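Long-range contact in putative isomerase YbhH (Escherichia coli, PDB 6OTV), which probably acts as an isomerase of the PrpF family, although its substrate and the reaction it carries out are not established: residues 164-169 against 193-198. Residues are numbered along the deposited sequence; the frame is centred on the assembly and turned at random.
Sequences LNAAGT and DMAMPV. With EDO (1,2-ethanediol), chain D.
In YbhH the loop that follows strand 158-163 meets the tight turn between strands 187-193 and 197-202 through a single antiparallel beta bridge, with Ala167 and Met194 as its non-hydrogen-bonded pair. The flanking residues make the two backbone hydrogen bonds: Ala195 N gives an almost straight bond to Ala166 O (2.8 Å, 176° at the hydrogen), and Gly168 N reaches Asp193 O at 2.9 Å. The first acceptor also receives a CA-H...O contact from Met194 CA. Gly168 has positive phi, and the chain turns here to bring Thr169 beside Asp193.

A side-chain bond extends the bridge. Thr169 OG1 donates to Asp193 OD1 over 2.9 Å, meeting the carboxylate on its syn side but 26° out of its plane. The first torsion of Thr169 turns the hydroxyl to Asp193 while CG2 lies against Ala195 CA. With CG of Asp193 swung anti to the backbone N (chi1 -171°), the carboxylate extends to the loop, where OD2 accepts the backbone N-H groups of Lys170 and Thr171. Asp193 thus grips three successive residues of the loop, which fixes the carboxylate's rotation.

Beyond the bridge, Met194 and the alanines make apolar contacts. The Met194 chain bends at chi2 and chi3, curling SD against Ala167 CA (3.6 Å) and bringing CE to Ala166 CB (3.7 Å). Ala166 CB also touches Ala195 CB. Separately, helix 279-290 packs on Met194 and Ala195 through Ser287 and Ile283. A 1,2-ethanediol molecule, probably from the crystallisation liquor, accepts a hydrogen bond at its O2 from Ala166 N.

The result is an isolated beta bridge reinforced by an aspartate that binds successive loop N-H groups, joining a connecting loop to a beta hairpin turn within the diaminopimelate epimerase-like fold to which the PrpF family belongs.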
ATOM      1  N   LEU A 164       2.813   5.514  -5.622  1.00 37.32           N
ATOM      2  CA  LEU A 164       3.008   5.116  -4.233  1.00 39.12           C
ATOM      3  C   LEU A 164       4.330   4.406  -3.969  1.00 34.51           C
ATOM      4  O   LEU A 164       4.841   4.483  -2.847  1.00 35.60           O
ATOM      5  CB  LEU A 164       1.854   4.212  -3.786  1.00 38.53           C
ATOM      6  CG  LEU A 164       0.460   4.802  -4.010  1.00 35.95           C
ATOM      7  CD1 LEU A 164      -0.624   3.795  -3.659  1.00 29.43           C
ATOM      8  CD2 LEU A 164       0.290   6.089  -3.214  1.00 37.95           C
ATOM      9  N   ASN A 165       4.897   3.718  -4.956  1.00 32.90           N
ATOM     10  CA  ASN A 165       6.156   2.996  -4.774  1.00 41.39           C
ATOM     11  C   ASN A 165       7.047   3.180  -6.002  1.00 40.89           C
ATOM     12  O   ASN A 165       7.534   2.219  -6.601  1.00 44.17           O
ATOM     13  CB  ASN A 165       5.898   1.517  -4.481  1.00 38.73           C
ATOM     14  CG  ASN A 165       5.143   0.822  -5.602  1.00 41.13           C
ATOM     15  OD1 ASN A 165       4.403   1.455  -6.354  1.00 47.27           O
ATOM     16  ND2 ASN A 165       5.333  -0.486  -5.721  1.00 44.05           N
ATOM     17  N   ALA A 166       7.278   4.441  -6.379  1.00 41.74           N
ATOM     18  CA  ALA A 166       8.083   4.736  -7.562  1.00 40.24           C
ATOM     19  C   ALA A 166       9.568   4.496  -7.323  1.00 38.78           C
ATOM     20  O   ALA A 166      10.303   4.205  -8.274  1.00 50.43           O
ATOM     21  CB  ALA A 166       7.852   6.182  -8.006  1.00 44.16           C
ATOM     22  N   ALA A 167      10.028   4.617  -6.079  1.00 33.35           N
ATOM     23  CA  ALA A 167      11.446   4.460  -5.771  1.00 41.22           C
ATOM     24  C   ALA A 167      11.919   3.041  -6.069  1.00 53.07           C
ATOM     25  O   ALA A 167      11.407   2.073  -5.498  1.00 59.99           O
ATOM     26  CB  ALA A 167      11.700   4.805  -4.305  1.00 35.05           C
ATOM     27  N   GLY A 168      12.898   2.923  -6.966  1.00 54.69           N
ATOM     28  CA  GLY A 168      13.513   1.646  -7.283  1.00 52.23           C
ATOM     29  C   GLY A 168      12.581   0.640  -7.927  1.00 53.31           C
ATOM     30  O   GLY A 168      12.549  -0.525  -7.522  1.00 63.43           O
ATOM     31  N   THR A 169      11.825   1.073  -8.939  1.00 58.37           N
ATOM     32  CA  THR A 169      10.836   0.194  -9.558  1.00 68.25           C
ATOM     33  C   THR A 169      11.478  -1.021 -10.218  1.00 73.09           C
ATOM     34  O   THR A 169      10.884  -2.105 -10.229  1.00 76.56           O
ATOM     35  CB  THR A 169      10.011   0.972 -10.584  1.00 70.89           C
ATOM     36  OG1 THR A 169      10.879   1.810 -11.358  1.00 80.58           O
ATOM     37  CG2 THR A 169       8.962   1.827  -9.891  1.00 64.86           C
ATOM     38  N   ASP A 193      16.284   5.822 -10.488  1.00 57.44           N
ATOM     39  CA  ASP A 193      15.214   4.845 -10.680  1.00 53.46           C
ATOM     40  C   ASP A 193      14.008   5.331  -9.881  1.00 52.25           C
ATOM     41  O   ASP A 193      13.838   4.970  -8.713  1.00 52.14           O
ATOM     42  CB  ASP A 193      15.672   3.451 -10.239  1.00 57.95           C
ATOM     43  CG  ASP A 193      14.685   2.358 -10.614  1.00 58.05           C
ATOM     44  OD1 ASP A 193      13.696   2.646 -11.321  1.00 60.13           O
ATOM     45  OD2 ASP A 193      14.905   1.203 -10.200  1.00 55.65           O
ATOM     46  N   MET A 194      13.181   6.167 -10.510  1.00 47.95           N
ATOM     47  CA  MET A 194      11.952   6.693  -9.911  1.00 40.81           C
ATOM     48  C   MET A 194      10.831   6.498 -10.926  1.00 43.64           C
ATOM     49  O   MET A 194      10.760   7.228 -11.920  1.00 42.87           O
ATOM     50  CB  MET A 194      12.099   8.162  -9.524  1.00 41.86           C
ATOM     51  CG  MET A 194      12.577   8.392  -8.098  1.00 53.00           C
ATOM     52  SD  MET A 194      11.357   7.911  -6.855  1.00 58.26           S
ATOM     53  CE  MET A 194      10.028   9.055  -7.211  1.00 64.20           C
ATOM     54  N   ALA A 195       9.978   5.498 -10.681  1.00 43.10           N
ATOM     55  CA  ALA A 195       8.894   5.098 -11.579  1.00 48.09           C
ATOM     56  C   ALA A 195       9.423   4.547 -12.901  1.00 49.81           C
ATOM     57  O   ALA A 195       8.718   3.811 -13.599  1.00 53.56           O
ATOM     58  CB  ALA A 195       7.931   6.263 -11.833  1.00 50.83           C
ATOM     59  N   MET A 196      10.660   4.881 -13.244  1.00 51.72           N
ATOM     60  CA  MET A 196      11.301   4.429 -14.469  1.00 53.64           C
ATOM     61  C   MET A 196      12.807   4.609 -14.327  1.00 44.68           C
ATOM     62  O   MET A 196      13.261   5.672 -13.887  1.00 50.21           O
ATOM     63  CB  MET A 196      10.775   5.206 -15.679  1.00 52.10           C
ATOM     64  CG  MET A 196      11.466   4.878 -16.997  1.00 57.97           C
ATOM     65  SD  MET A 196      11.128   3.203 -17.584  1.00 66.35           S
ATOM     66  CE  MET A 196       9.363   3.298 -17.868  1.00 58.37           C
ATOM     67  N   PRO A 197      13.608   3.596 -14.651  1.00 48.03           N
ATOM     68  CA  PRO A 197      15.066   3.792 -14.699  1.00 46.46           C
ATOM     69  C   PRO A 197      15.429   4.686 -15.875  1.00 50.61           C
ATOM     70  O   PRO A 197      15.137   4.361 -17.027  1.00 54.02           O
ATOM     71  CB  PRO A 197      15.614   2.370 -14.879  1.00 48.46           C
ATOM     72  CG  PRO A 197      14.485   1.460 -14.506  1.00 46.77           C
ATOM     73  CD  PRO A 197      13.234   2.190 -14.868  1.00 44.91           C
ATOM     74  N   VAL A 198      16.051   5.826 -15.580  1.00 43.78           N
ATOM     75  CA  VAL A 198      16.464   6.767 -16.614  1.00 48.68           C
ATOM     76  C   VAL A 198      17.896   7.203 -16.347  1.00 48.23           C
ATOM     77  O   VAL A 198      18.383   7.159 -15.213  1.00 41.59           O
ATOM     78  CB  VAL A 198      15.540   8.006 -16.698  1.00 47.20           C
ATOM     79  CG1 VAL A 198      14.092   7.597 -16.946  1.00 44.58           C
ATOM     80  CG2 VAL A 198      15.664   8.861 -15.445  1.00 37.84           C
TER
HETATM   81  C1  EDO D 402       8.156   6.306  -3.900  1.00 65.12           C
HETATM   82  O1  EDO D 402       8.403   5.477  -2.762  1.00 71.52           O
HETATM   83  C2  EDO D 402       6.709   6.785  -3.864  1.00 62.16           C
HETATM   84  O2  EDO D 402       6.285   7.196  -5.168  1.00 55.45           O